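Local coordinates for putative Lipoprotein (Shewanella oneidensis, PDB 3U24), which is of unknown function but binds zinc ions and is probably related to zinc metallopeptidases, at residues A410-Y415 against E446-E451; G435-G440 against E553-Y558; L402-I407 against P459-M464; D533-Y538 against K544-K549. One frame throughout, in Å; residues are numbered along the deposited sequence.

The four contacts lie in one helical region, and contacts 1 and 2 hold ligands of a single zinc ion. These two, with centres about 12 Å apart, share helix 435-451 and supply His414 and Glu439 to that metal, which His408 joins as the third protein ligand. Contact 3, its centre about 11 Å from that of contact 1, packs helix 401-409, on which His408 lies, against helix 459-485, and the loop it closes along the chain encloses contact 1. Contact 4 is more remote, its centre about 16 Å from that of contact 1 and about 15 Å from that of contact 2. It shares helix 548-555 with contact 2 and is tied to contact 1 by a salt bridge from Arg535 NH2 to Glu451 OE1.

Contact 1: A410-Y415 against E446-E451; sequences AIPGHY and ERMMLE. With ZN (zinc ion), chain F.
Pro412 meets two consecutive selenomethionines, Met448 and Met449, on helix 435-451. The dense part is the Pro412 ring against Met449: the end of Met449 comes up against the CD corner of the ring, with Pro412 CD 3.8 Å from Met449 SE. Met449 holds its CG anti to the carbonyl carbon and bends at both following torsions (chi2 -79°, chi3 -87°), which curls the chain around the proline CD. Met448 comes in at a slant and adds its methyl, CE lying 3.9 Å from Pro412 CG. Beyond the ring the fit is slacker. Ile411 O is 4.2 Å from Met449 CE, while the Ile411 side chain packs on helix 319-337. Partly exposed His414, right after the N-cap residue Gly413, belongs to the metal instead: its NE2 binds zinc at 2.1 Å, and a water occupies another position at 2.1 Å from the ion. The peptide bond before Pro412 is cis, and the tight turn lies between the zinc ligands His408 and His414 in the sequence HEAIPGH, probably a variant of the HExxH metallopeptidase signature lengthened by two residues. An alanine here would remove CG and CD, and would probably leave Met448 CE and Met449 SE without this partner and favour a trans bond that disturbs the turn. The contact is thus almost wholly apolar, beside the turn that carries His414, and leaves zinc ligation to the histidines and Glu439.

Contact 2: G435-G440 against E553-Y558; sequences GAMVEG and EKFLSY. With ZN (zinc ion), chain F.
The methyl of Met437, a selenomethionine, reaches the ring of Phe555, CE lying 3.5 Å from Phe555 CE2 and 4.1 Å from CD2. The two side chains come from opposite directions, and the methyl meets the ring obliquely. Met437 CG is anti to the backbone N, and a bend at chi2 (-83°) followed by an extended end carries CE across. Leu556 closes the group more loosely, with CD2 at 4.4 Å from the same methyl. One shell further out, Val563 and Ile566 of helix 563-571 touch Met437 and Phe555 respectively, while Leu556 rests on Gln417 and Tyr420 of helix 414-423. The turn that carries Phe555 and Leu556 is held from within. Lys554 O accepts both the backbone N of Ser557 and its hydroxyl, Ser557 OG donating over 2.6 Å, and Lys554 NZ donates to Tyr558 OH. Two residues along helix 435-451 from Met437, Glu439 binds zinc through both carboxylate oxygens, OE1 at 2.1 Å and OE2 somewhat farther. A downstream glutamate as third protein ligand is reminiscent of gluzincin metallopeptidases. The chemistry therefore divides this helix: an apolar methyl faces the C-terminal helices, and a chelating carboxylate faces the metal.

Contact 3: L402-I407 against P459-M464; sequences LQILNI and PEMWLM
Helices 401-409 and 459-485 form a helix-helix crossing in the mainly helical DUF885 fold, and Met461 meets both Gln403 and Ile404 between the helices. The short segments pass 11.1 Å apart at closest approach, with a crossing angle of -62°, so the interface relies on long side chains. Met461, a selenomethionine, contributes more than any other residue. Its CG is anti to the backbone N, and bends at chi2 and chi3 swing its end toward helix 401-409. The apolar contact is with Ile404, which slides past Met461 in the opposite direction, its CD1 at 4.1 Å from Met461 SE. The mixed contact is with the Gln403 amide: Met461 CE lies 3.5 Å from Gln403 OE1, and CD and NE2 are barely farther from it. The methyl is only a van der Waals neighbour of the amide, which is fixed elsewhere, OE1 by the hydroxyl of Tyr454 and NE2 by the carbonyl of His399, so the methyl meets a group whose rotation is already set. Ile404 also touches Glu446, and Met461 touches Leu450, placing helix 435-451 beside the crossing, while Trp400 also touches Met461. Ile404 CD1 comes to 4.4 Å from Met464 C, the carbonyl carbon, farther along helix 459-485.

Contact 4: D533-Y538 against K544-K549; sequences DFREEY and KDFDLK
Arg535 and Phe546 each hold CG anti to the backbone N (chi1 -178° and 175°), which brings an aliphatic chain and an aromatic ring together between helix 523-542 and the residues leading into helix 548-555. Arg535 runs extended to CD and turns at chi3 (82°), giving its CD to Leu548, whose CD1 lies 4.0 Å away after approaching at a slant. Arg535 CG comes obliquely to the Phe546 ring, 4.2 Å from CZ. Tyr538 and Phe546 meet edge to edge: Tyr538 CD2 is 4.0 Å from Phe546 CD1, each atom close to the plane of the other ring, so this is no face stack. Phe551, one turn into the second helix, touches Arg535, Tyr538 and Phe546 and completes the apolar side. Asp547 caps that helix, its OD2 accepting from the backbone N of Ala550, which helps set the start of helix 548-555 after the short connection. At the polar end each guanidinium nitrogen has a partner: NE and NH2 grip Glu536 OE2 side-on, at 3.0 and 3.1 Å, with the oxygen in the guanidinium plane, while NH1 bonds to the hydroxyl of Tyr444 and NH2 forms a second salt bridge with Glu451. A leucine in its place would probably leave Glu536 and Glu451 without this salt-bridge partner and Tyr444 without its donor. The arginine thus works in two ways, its methylenes packing on Phe546 and Leu548 while its charge is probably offset by the carboxylates of Glu536 and Glu451.

Contact 1: A410-Y415 against E446-E451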
loop_
_atom_site.group_PDB
_atom_site.type_symbol
_atom_site.label_atom_id
_atom_site.label_comp_id
_atom_site.label_asym_id
_atom_site.label_seq_id
_atom_site.Cartn_x
_atom_site.Cartn_y
_atom_site.Cartn_z
ATOM N N ALA A 410 14.353 -6.405 -0.485
ATOM C CA ALA A 410 15.127 -7.158 0.482
ATOM C C ALA A 410 16.282 -6.340 1.065
ATOM O O ALA A 410 16.230 -5.917 2.216
ATOM C CB ALA A 410 15.634 -8.467 -0.142
ATOM N N ILE A 411 17.335 -6.114 0.302
ATOM C CA ILE A 411 18.526 -5.548 0.900
ATOM C C ILE A 411 19.114 -4.442 0.063
ATOM O O ILE A 411 19.458 -4.678 -1.068
ATOM C CB ILE A 411 19.545 -6.685 1.165
ATOM C CG1 ILE A 411 19.230 -7.248 2.567
ATOM C CG2 ILE A 411 20.981 -6.162 1.054
ATOM C CD1 ILE A 411 19.413 -8.726 2.740
ATOM N N PRO A 412 19.200 -3.210 0.604
ATOM C CA PRO A 412 18.844 -2.732 1.906
ATOM C C PRO A 412 17.464 -2.046 1.960
ATOM O O PRO A 412 17.260 -1.130 2.776
ATOM C CB PRO A 412 19.934 -1.724 2.175
ATOM C CG PRO A 412 20.128 -1.072 0.864
ATOM C CD PRO A 412 19.954 -2.189 -0.142
ATOM N N GLY A 413 16.524 -2.514 1.135
ATOM C CA GLY A 413 15.158 -1.970 1.127
ATOM C C GLY A 413 14.207 -2.476 2.221
ATOM O O GLY A 413 14.519 -2.415 3.451
ATOM N N HIS A 414 13.047 -3.005 1.804
ATOM C CA HIS A 414 11.998 -3.306 2.800
ATOM C C HIS A 414 12.419 -4.168 3.928
ATOM O O HIS A 414 12.077 -3.866 5.059
ATOM C CB HIS A 414 10.765 -3.916 2.175
ATOM C CG HIS A 414 9.965 -2.953 1.388
ATOM N ND1 HIS A 414 9.723 -1.695 1.817
ATOM C CD2 HIS A 414 9.340 -3.080 0.171
ATOM C CE1 HIS A 414 8.996 -1.063 0.892
ATOM N NE2 HIS A 414 8.720 -1.936 -0.081
ATOM N N TYR A 415 13.139 -5.252 3.680
ATOM C CA TYR A 415 13.431 -6.187 4.788
ATOM C C TYR A 415 14.362 -5.518 5.797
ATOM O O TYR A 415 14.126 -5.598 7.022
ATOM C CB TYR A 415 14.009 -7.523 4.306
ATOM C CG TYR A 415 14.484 -8.442 5.416
ATOM C CD1 TYR A 415 13.593 -9.056 6.244
ATOM C CD2 TYR A 415 15.851 -8.684 5.639
ATOM C CE1 TYR A 415 14.008 -9.876 7.265
ATOM C CE2 TYR A 415 16.272 -9.519 6.652
ATOM C CZ TYR A 415 15.330 -10.110 7.473
ATOM O OH TYR A 415 15.693 -10.989 8.518
ATOM N N GLU A 446 17.285 1.981 -4.166
ATOM C CA GLU A 446 17.641 1.661 -5.530
ATOM C C GLU A 446 18.648 2.705 -6.077
ATOM O O GLU A 446 19.710 2.368 -6.609
ATOM C CB GLU A 446 16.389 1.605 -6.412
ATOM C CG GLU A 446 15.242 0.780 -5.843
ATOM C CD GLU A 446 13.896 1.063 -6.510
ATOM O OE1 GLU A 446 13.843 1.929 -7.409
ATOM O OE2 GLU A 446 12.885 0.425 -6.134
ATOM N N ARG A 447 18.325 3.968 -5.891
ATOM C CA ARG A 447 19.162 5.031 -6.385
ATOM C C ARG A 447 20.505 5.068 -5.651
ATOM O O ARG A 447 21.577 5.109 -6.270
ATOM C CB ARG A 447 18.385 6.344 -6.289
ATOM C CG ARG A 447 19.179 7.624 -6.401
ATOM C CD ARG A 447 19.658 7.936 -7.781
ATOM N NE ARG A 447 18.516 8.223 -8.655
ATOM C CZ ARG A 447 18.561 8.926 -9.798
ATOM N NH1 ARG A 447 19.721 9.456 -10.245
ATOM N NH2 ARG A 447 17.417 9.091 -10.476
HETATM N N MSE A 448 20.435 5.028 -4.327
HETATM C CA MSE A 448 21.630 5.065 -3.474
HETATM C C MSE A 448 22.568 3.907 -3.824
HETATM O O MSE A 448 23.745 4.128 -3.988
HETATM C CB MSE A 448 21.216 5.010 -2.003
HETATM C CG MSE A 448 22.346 5.076 -1.011
HETATM SE SE MSE A 448 22.996 3.271 -0.661
HETATM C CE MSE A 448 21.432 2.565 0.324
HETATM N N MSE A 449 22.060 2.680 -3.956
HETATM C CA MSE A 449 22.955 1.542 -4.332
HETATM C C MSE A 449 23.699 1.746 -5.660
HETATM O O MSE A 449 24.880 1.454 -5.738
HETATM C CB MSE A 449 22.195 0.224 -4.419
HETATM C CG MSE A 449 21.668 -0.234 -3.097
HETATM SE SE MSE A 449 23.075 -1.069 -2.013
HETATM C CE MSE A 449 22.880 -2.925 -2.746
ATOM N N LEU A 450 22.996 2.231 -6.681
ATOM C CA LEU A 450 23.630 2.501 -7.947
ATOM C C LEU A 450 24.624 3.638 -7.814
ATOM O O LEU A 450 25.748 3.548 -8.338
ATOM C CB LEU A 450 22.618 2.827 -9.050
ATOM C CG LEU A 450 21.676 1.745 -9.580
ATOM C CD1 LEU A 450 20.911 2.273 -10.798
ATOM C CD2 LEU A 450 22.436 0.542 -9.993
ATOM N N GLU A 451 24.238 4.700 -7.114
ATOM C CA GLU A 451 25.175 5.830 -6.904
ATOM C C GLU A 451 26.453 5.374 -6.215
ATOM O O GLU A 451 27.531 5.919 -6.510
ATOM C CB GLU A 451 24.557 6.970 -6.085
ATOM C CG GLU A 451 23.442 7.748 -6.791
ATOM C CD GLU A 451 22.861 8.878 -5.951
ATOM O OE1 GLU A 451 23.113 8.927 -4.714
ATOM O OE2 GLU A 451 22.150 9.737 -6.535
HETATM ZN ZN ZN F . 7.899 -1.391 -1.984
HETATM O O HOH W 1 6.933 -3.157 -2.701
#

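Contact 2: G435-G440 against E553-Y558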
loop_
_atom_site.group_PDB
_atom_site.type_symbol
_atom_site.label_atom_id
_atom_site.label_comp_id
_atom_site.label_asym_id
_atom_site.label_seq_id
_atom_site.Cartn_x
_atom_site.Cartn_y
_atom_site.Cartn_z
ATOM N N GLY A 435 3.046 4.803 5.166
ATOM C CA GLY A 435 3.356 4.067 3.953
ATOM C C GLY A 435 4.333 4.806 3.050
ATOM O O GLY A 435 5.191 4.188 2.409
ATOM N N ALA A 436 4.224 6.122 2.989
ATOM C CA ALA A 436 5.143 6.901 2.166
ATOM C C ALA A 436 6.592 6.707 2.598
ATOM O O ALA A 436 7.462 6.683 1.766
ATOM C CB ALA A 436 4.795 8.381 2.232
HETATM N N MSE A 437 6.860 6.657 3.910
HETATM C CA MSE A 437 8.237 6.481 4.411
HETATM C C MSE A 437 8.736 5.100 4.033
HETATM O O MSE A 437 9.822 4.978 3.534
HETATM C CB MSE A 437 8.317 6.703 5.935
HETATM C CG MSE A 437 9.704 6.474 6.568
HETATM SE SE MSE A 437 10.008 4.561 6.945
HETATM C CE MSE A 437 11.903 4.699 7.528
ATOM N N VAL A 438 7.896 4.075 4.212
ATOM C CA VAL A 438 8.272 2.678 4.006
ATOM C C VAL A 438 8.591 2.448 2.538
ATOM O O VAL A 438 9.668 1.938 2.164
ATOM C CB VAL A 438 7.148 1.731 4.521
ATOM C CG1 VAL A 438 7.302 0.286 3.990
ATOM C CG2 VAL A 438 7.044 1.820 6.060
ATOM N N GLU A 439 7.713 2.921 1.682
ATOM C CA GLU A 439 7.966 2.812 0.249
ATOM C C GLU A 439 9.074 3.753 -0.227
ATOM O O GLU A 439 9.911 3.340 -1.041
ATOM C CB GLU A 439 6.692 3.050 -0.563
ATOM C CG GLU A 439 5.783 1.854 -0.541
ATOM C CD GLU A 439 6.445 0.591 -1.116
ATOM O OE1 GLU A 439 7.379 0.691 -1.972
ATOM O OE2 GLU A 439 5.997 -0.510 -0.717
ATOM N N GLY A 440 9.056 5.008 0.236
ATOM C CA GLY A 440 10.098 5.970 -0.135
ATOM C C GLY A 440 11.501 5.463 0.169
ATOM O O GLY A 440 12.405 5.622 -0.638
ATOM N N GLU A 553 21.574 4.599 9.430
ATOM C CA GLU A 553 21.190 3.899 10.661
ATOM C C GLU A 553 20.360 4.786 11.586
ATOM O O GLU A 553 19.409 4.337 12.236
ATOM C CB GLU A 553 22.425 3.354 11.385
ATOM C CG GLU A 553 23.021 2.166 10.624
ATOM C CD GLU A 553 24.378 1.703 11.117
ATOM O OE1 GLU A 553 24.814 2.107 12.222
ATOM O OE2 GLU A 553 25.023 0.908 10.398
ATOM N N LYS A 554 20.690 6.058 11.622
ATOM C CA LYS A 554 19.924 6.978 12.438
ATOM C C LYS A 554 18.537 7.181 11.805
ATOM O O LYS A 554 17.514 7.169 12.523
ATOM C CB LYS A 554 20.661 8.302 12.579
ATOM C CG LYS A 554 19.933 9.338 13.422
ATOM C CD LYS A 554 20.080 9.091 14.919
ATOM C CE LYS A 554 19.714 10.339 15.727
ATOM N NZ LYS A 554 19.028 9.938 16.995
ATOM N N PHE A 555 18.501 7.345 10.475
ATOM C CA PHE A 555 17.218 7.452 9.760
ATOM C C PHE A 555 16.309 6.276 10.042
ATOM O O PHE A 555 15.122 6.474 10.294
ATOM C CB PHE A 555 17.407 7.614 8.254
ATOM C CG PHE A 555 16.123 7.828 7.511
ATOM C CD1 PHE A 555 15.594 9.081 7.386
ATOM C CD2 PHE A 555 15.439 6.772 6.969
ATOM C CE1 PHE A 555 14.419 9.298 6.716
ATOM C CE2 PHE A 555 14.266 6.967 6.263
ATOM C CZ PHE A 555 13.741 8.234 6.179
ATOM N N LEU A 556 16.852 5.065 10.022
ATOM C CA LEU A 556 16.044 3.886 10.188
ATOM C C LEU A 556 15.675 3.613 11.649
ATOM O O LEU A 556 14.886 2.713 11.906
ATOM C CB LEU A 556 16.732 2.662 9.609
ATOM C CG LEU A 556 17.047 2.695 8.121
ATOM C CD1 LEU A 556 18.088 1.659 7.752
ATOM C CD2 LEU A 556 15.757 2.530 7.314
ATOM N N SER A 557 16.157 4.407 12.591
ATOM C CA SER A 557 16.013 4.055 14.014
ATOM C C SER A 557 14.663 4.465 14.552
ATOM O O SER A 557 14.277 3.981 15.577
ATOM C CB SER A 557 17.106 4.705 14.892
ATOM O OG SER A 557 17.034 6.128 14.877
ATOM N N TYR A 558 13.931 5.317 13.848
ATOM C CA TYR A 558 12.635 5.800 14.307
ATOM C C TYR A 558 11.463 4.906 13.875
ATOM O O TYR A 558 10.330 5.114 14.311
ATOM C CB TYR A 558 12.421 7.225 13.764
ATOM C CG TYR A 558 13.459 8.200 14.268
ATOM C CD1 TYR A 558 13.277 8.857 15.472
ATOM C CD2 TYR A 558 14.623 8.417 13.587
ATOM C CE1 TYR A 558 14.211 9.733 15.956
ATOM C CE2 TYR A 558 15.574 9.297 14.065
ATOM C CZ TYR A 558 15.352 9.957 15.237
ATOM O OH TYR A 558 16.294 10.825 15.740
HETATM ZN ZN ZN F . 7.899 -1.391 -1.984
HETATM O O HOH W 1 6.933 -3.157 -2.701
#

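Contact 3: L402-I407 against P459-M464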
loop_
_atom_site.group_PDB
_atom_site.type_symbol
_atom_site.label_atom_id
_atom_site.label_comp_id
_atom_site.label_asym_id
_atom_site.label_seq_id
_atom_site.Cartn_x
_atom_site.Cartn_y
_atom_site.Cartn_z
ATOM N N LEU A 402 15.440 -7.396 -12.123
ATOM C CA LEU A 402 15.385 -8.358 -11.042
ATOM C C LEU A 402 16.331 -7.979 -9.871
ATOM O O LEU A 402 16.006 -8.185 -8.729
ATOM C CB LEU A 402 15.693 -9.757 -11.572
ATOM C CG LEU A 402 15.605 -10.891 -10.543
ATOM C CD1 LEU A 402 14.249 -10.856 -9.801
ATOM C CD2 LEU A 402 15.900 -12.246 -11.188
ATOM N N GLN A 403 17.487 -7.387 -10.190
ATOM C CA GLN A 403 18.451 -6.975 -9.184
ATOM C C GLN A 403 17.900 -5.741 -8.434
ATOM O O GLN A 403 17.877 -5.695 -7.209
ATOM C CB GLN A 403 19.782 -6.649 -9.850
ATOM C CG GLN A 403 20.490 -7.818 -10.543
ATOM C CD GLN A 403 21.797 -7.352 -11.200
ATOM O OE1 GLN A 403 22.707 -6.906 -10.502
ATOM N NE2 GLN A 403 21.884 -7.423 -12.530
ATOM N N ILE A 404 17.374 -4.778 -9.187
ATOM C CA ILE A 404 16.690 -3.642 -8.592
ATOM C C ILE A 404 15.490 -4.034 -7.718
ATOM O O ILE A 404 15.292 -3.452 -6.653
ATOM C CB ILE A 404 16.251 -2.644 -9.670
ATOM C CG1 ILE A 404 17.478 -2.014 -10.289
ATOM C CG2 ILE A 404 15.371 -1.540 -9.085
ATOM C CD1 ILE A 404 17.114 -1.397 -11.617
ATOM N N LEU A 405 14.703 -5.012 -8.155
ATOM C CA LEU A 405 13.599 -5.527 -7.324
ATOM C C LEU A 405 14.087 -6.097 -5.978
ATOM O O LEU A 405 13.451 -5.903 -4.935
ATOM C CB LEU A 405 12.801 -6.631 -8.053
ATOM C CG LEU A 405 11.656 -7.331 -7.279
ATOM C CD1 LEU A 405 10.481 -6.380 -7.061
ATOM C CD2 LEU A 405 11.186 -8.625 -7.956
ATOM N N ASN A 406 15.185 -6.827 -6.017
ATOM C CA ASN A 406 15.732 -7.432 -4.811
ATOM C C ASN A 406 16.361 -6.378 -3.866
ATOM O O ASN A 406 16.334 -6.556 -2.659
ATOM C CB ASN A 406 16.729 -8.548 -5.175
ATOM C CG ASN A 406 16.037 -9.788 -5.754
ATOM O OD1 ASN A 406 14.883 -10.105 -5.398
ATOM N ND2 ASN A 406 16.754 -10.504 -6.671
ATOM N N ILE A 407 16.880 -5.282 -4.416
ATOM C CA ILE A 407 17.302 -4.161 -3.613
ATOM C C ILE A 407 16.094 -3.556 -2.902
ATOM O O ILE A 407 16.135 -3.354 -1.671
ATOM C CB ILE A 407 18.047 -3.119 -4.465
ATOM C CG1 ILE A 407 19.420 -3.702 -4.903
ATOM C CG2 ILE A 407 18.174 -1.795 -3.727
ATOM C CD1 ILE A 407 20.202 -2.840 -5.887
ATOM N N PRO A 459 26.048 1.130 -18.163
ATOM C CA PRO A 459 24.983 1.936 -18.765
ATOM C C PRO A 459 23.656 1.206 -18.881
ATOM O O PRO A 459 22.625 1.812 -18.658
ATOM C CB PRO A 459 25.550 2.291 -20.129
ATOM C CG PRO A 459 27.032 2.274 -19.926
ATOM C CD PRO A 459 27.256 1.121 -19.011
ATOM N N GLU A 460 23.686 -0.082 -19.194
ATOM C CA GLU A 460 22.456 -0.907 -19.310
ATOM C C GLU A 460 21.642 -0.886 -18.001
ATOM O O GLU A 460 20.430 -0.758 -18.004
ATOM C CB GLU A 460 22.808 -2.373 -19.680
ATOM C CG GLU A 460 23.264 -2.621 -21.138
ATOM C CD GLU A 460 24.749 -2.356 -21.417
ATOM O OE1 GLU A 460 25.475 -1.787 -20.541
ATOM O OE2 GLU A 460 25.197 -2.731 -22.523
HETATM N N MSE A 461 22.350 -1.029 -16.891
HETATM C CA MSE A 461 21.761 -1.057 -15.566
HETATM C C MSE A 461 21.116 0.294 -15.305
HETATM O O MSE A 461 19.964 0.356 -14.913
HETATM C CB MSE A 461 22.835 -1.364 -14.509
HETATM C CG MSE A 461 22.383 -1.167 -13.044
HETATM SE SE MSE A 461 20.971 -2.437 -12.582
HETATM C CE MSE A 461 22.224 -3.815 -12.034
ATOM N N TRP A 462 21.839 1.372 -15.547
ATOM C CA TRP A 462 21.251 2.707 -15.356
ATOM C C TRP A 462 20.031 2.955 -16.212
ATOM O O TRP A 462 19.033 3.516 -15.743
ATOM C CB TRP A 462 22.294 3.805 -15.527
ATOM C CG TRP A 462 23.109 3.925 -14.261
ATOM C CD1 TRP A 462 24.080 3.048 -13.787
ATOM C CD2 TRP A 462 23.000 4.947 -13.234
ATOM N NE1 TRP A 462 24.555 3.450 -12.584
ATOM C CE2 TRP A 462 23.951 4.587 -12.198
ATOM C CE3 TRP A 462 22.237 6.085 -13.079
ATOM C CZ2 TRP A 462 24.123 5.357 -11.065
ATOM C CZ3 TRP A 462 22.403 6.854 -11.926
ATOM C CH2 TRP A 462 23.326 6.500 -10.946
ATOM N N LEU A 463 20.073 2.514 -17.457
ATOM C CA LEU A 463 18.955 2.724 -18.353
ATOM C C LEU A 463 17.704 2.037 -17.808
ATOM O O LEU A 463 16.621 2.635 -17.811
ATOM C CB LEU A 463 19.297 2.207 -19.754
ATOM C CG LEU A 463 18.235 2.316 -20.842
ATOM C CD1 LEU A 463 17.822 3.769 -21.024
ATOM C CD2 LEU A 463 18.749 1.699 -22.142
HETATM N N MSE A 464 17.871 0.790 -17.346
HETATM C CA MSE A 464 16.790 -0.002 -16.835
HETATM C C MSE A 464 16.275 0.566 -15.519
HETATM O O MSE A 464 15.072 0.633 -15.319
HETATM C CB MSE A 464 17.195 -1.470 -16.655
HETATM C CG MSE A 464 17.426 -2.248 -17.943
HETATM SE SE MSE A 464 15.863 -2.286 -19.223
HETATM C CE MSE A 464 14.433 -2.489 -18.026
#

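Contact 4: D533-Y538 against K544-K549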
loop_
_atom_site.group_PDB
_atom_site.type_symbol
_atom_site.label_atom_id
_atom_site.label_comp_id
_atom_site.label_asym_id
_atom_site.label_seq_id
_atom_site.Cartn_x
_atom_site.Cartn_y
_atom_site.Cartn_z
ATOM N N ASP A 533 16.089 14.320 -0.771
ATOM C CA ASP A 533 16.319 15.754 -0.468
ATOM C C ASP A 533 16.779 15.952 0.990
ATOM O O ASP A 533 17.682 16.704 1.234
ATOM C CB ASP A 533 15.083 16.609 -0.723
ATOM C CG ASP A 533 14.664 16.632 -2.205
ATOM O OD1 ASP A 533 15.517 16.303 -3.095
ATOM O OD2 ASP A 533 13.460 16.985 -2.456
ATOM N N PHE A 534 16.176 15.262 1.948
ATOM C CA PHE A 534 16.699 15.340 3.310
ATOM C C PHE A 534 18.149 14.873 3.388
ATOM O O PHE A 534 18.942 15.489 4.056
ATOM C CB PHE A 534 15.847 14.548 4.306
ATOM C CG PHE A 534 16.424 14.496 5.704
ATOM C CD1 PHE A 534 16.911 15.653 6.317
ATOM C CD2 PHE A 534 16.456 13.313 6.399
ATOM C CE1 PHE A 534 17.438 15.609 7.589
ATOM C CE2 PHE A 534 16.958 13.261 7.679
ATOM C CZ PHE A 534 17.483 14.394 8.272
ATOM N N ARG A 535 18.498 13.803 2.687
ATOM C CA ARG A 535 19.872 13.360 2.706
ATOM C C ARG A 535 20.800 14.452 2.197
ATOM O O ARG A 535 21.819 14.751 2.837
ATOM C CB ARG A 535 20.102 12.102 1.921
ATOM C CG ARG A 535 21.548 11.690 2.023
ATOM C CD ARG A 535 21.836 10.498 1.169
ATOM N NE ARG A 535 22.058 10.866 -0.213
ATOM C CZ ARG A 535 22.358 10.008 -1.168
ATOM N NH1 ARG A 535 22.419 8.696 -0.919
ATOM N NH2 ARG A 535 22.596 10.465 -2.379
ATOM N N GLU A 536 20.461 15.050 1.063
ATOM C CA GLU A 536 21.355 16.055 0.496
ATOM C C GLU A 536 21.460 17.256 1.415
ATOM O O GLU A 536 22.502 17.848 1.512
ATOM C CB GLU A 536 20.935 16.456 -0.907
ATOM C CG GLU A 536 21.019 15.329 -1.952
ATOM C CD GLU A 536 22.402 14.655 -2.054
ATOM O OE1 GLU A 536 23.374 15.314 -2.484
ATOM O OE2 GLU A 536 22.510 13.447 -1.710
ATOM N N GLU A 537 20.371 17.603 2.090
ATOM C CA GLU A 537 20.358 18.671 3.100
ATOM C C GLU A 537 21.264 18.355 4.297
ATOM O O GLU A 537 21.938 19.219 4.835
ATOM C CB GLU A 537 18.919 18.892 3.580
ATOM C CG GLU A 537 18.796 19.831 4.766
ATOM C CD GLU A 537 17.366 20.027 5.226
ATOM O OE1 GLU A 537 16.515 19.146 5.023
ATOM O OE2 GLU A 537 17.087 21.081 5.824
ATOM N N TYR A 538 21.282 17.101 4.698
ATOM C CA TYR A 538 22.116 16.677 5.796
ATOM C C TYR A 538 23.597 16.637 5.399
ATOM O O TYR A 538 24.465 16.967 6.217
ATOM C CB TYR A 538 21.668 15.313 6.245
ATOM C CG TYR A 538 22.032 14.924 7.635
ATOM C CD1 TYR A 538 21.254 15.322 8.691
ATOM C CD2 TYR A 538 23.095 14.071 7.888
ATOM C CE1 TYR A 538 21.548 14.936 9.974
ATOM C CE2 TYR A 538 23.388 13.662 9.168
ATOM C CZ TYR A 538 22.600 14.105 10.198
ATOM O OH TYR A 538 22.851 13.727 11.478
ATOM N N LYS A 544 32.236 17.763 5.587
ATOM C CA LYS A 544 33.337 16.784 5.697
ATOM C C LYS A 544 33.047 15.653 6.687
ATOM O O LYS A 544 33.590 14.565 6.545
ATOM C CB LYS A 544 34.649 17.501 6.125
ATOM N N ASP A 545 32.207 15.927 7.688
ATOM C CA ASP A 545 31.819 14.954 8.720
ATOM C C ASP A 545 30.560 14.104 8.370
ATOM O O ASP A 545 30.025 13.381 9.233
ATOM C CB ASP A 545 31.581 15.693 10.047
ATOM C CG ASP A 545 32.881 16.278 10.660
ATOM O OD1 ASP A 545 33.795 16.730 9.912
ATOM O OD2 ASP A 545 32.976 16.283 11.908
ATOM N N PHE A 546 30.078 14.200 7.133
ATOM C CA PHE A 546 28.935 13.373 6.696
ATOM C C PHE A 546 29.368 11.922 6.603
ATOM O O PHE A 546 30.318 11.595 5.892
ATOM C CB PHE A 546 28.383 13.798 5.324
ATOM C CG PHE A 546 27.285 12.891 4.819
ATOM C CD1 PHE A 546 26.014 12.950 5.380
ATOM C CD2 PHE A 546 27.540 11.959 3.824
ATOM C CE1 PHE A 546 25.009 12.117 4.939
ATOM C CE2 PHE A 546 26.543 11.131 3.363
ATOM C CZ PHE A 546 25.271 11.203 3.920
ATOM N N ASP A 547 28.685 11.051 7.324
ATOM C CA ASP A 547 28.926 9.637 7.153
ATOM C C ASP A 547 27.647 8.938 6.638
ATOM O O ASP A 547 26.653 8.850 7.361
ATOM C CB ASP A 547 29.396 8.986 8.451
ATOM C CG ASP A 547 29.676 7.499 8.252
ATOM O OD1 ASP A 547 30.682 7.145 7.592
ATOM O OD2 ASP A 547 28.865 6.671 8.683
ATOM N N LEU A 548 27.691 8.428 5.416
ATOM C CA LEU A 548 26.519 7.769 4.838
ATOM C C LEU A 548 25.898 6.673 5.729
ATOM O O LEU A 548 24.671 6.656 5.960
ATOM C CB LEU A 548 26.809 7.212 3.423
ATOM C CG LEU A 548 25.569 6.708 2.669
ATOM C CD1 LEU A 548 24.598 7.864 2.468
ATOM C CD2 LEU A 548 25.939 6.047 1.337
ATOM N N LYS A 549 26.728 5.779 6.247
ATOM C CA LYS A 549 26.235 4.686 7.081
ATOM C C LYS A 549 25.527 5.171 8.357
ATOM O O LYS A 549 24.466 4.647 8.724
ATOM C CB LYS A 549 27.390 3.766 7.424
ATOM C CG LYS A 549 27.037 2.508 8.193
ATOM C CD LYS A 549 28.312 1.762 8.512
ATOM C CE LYS A 549 28.068 0.302 8.790
ATOM N NZ LYS A 549 29.400 -0.365 8.924
#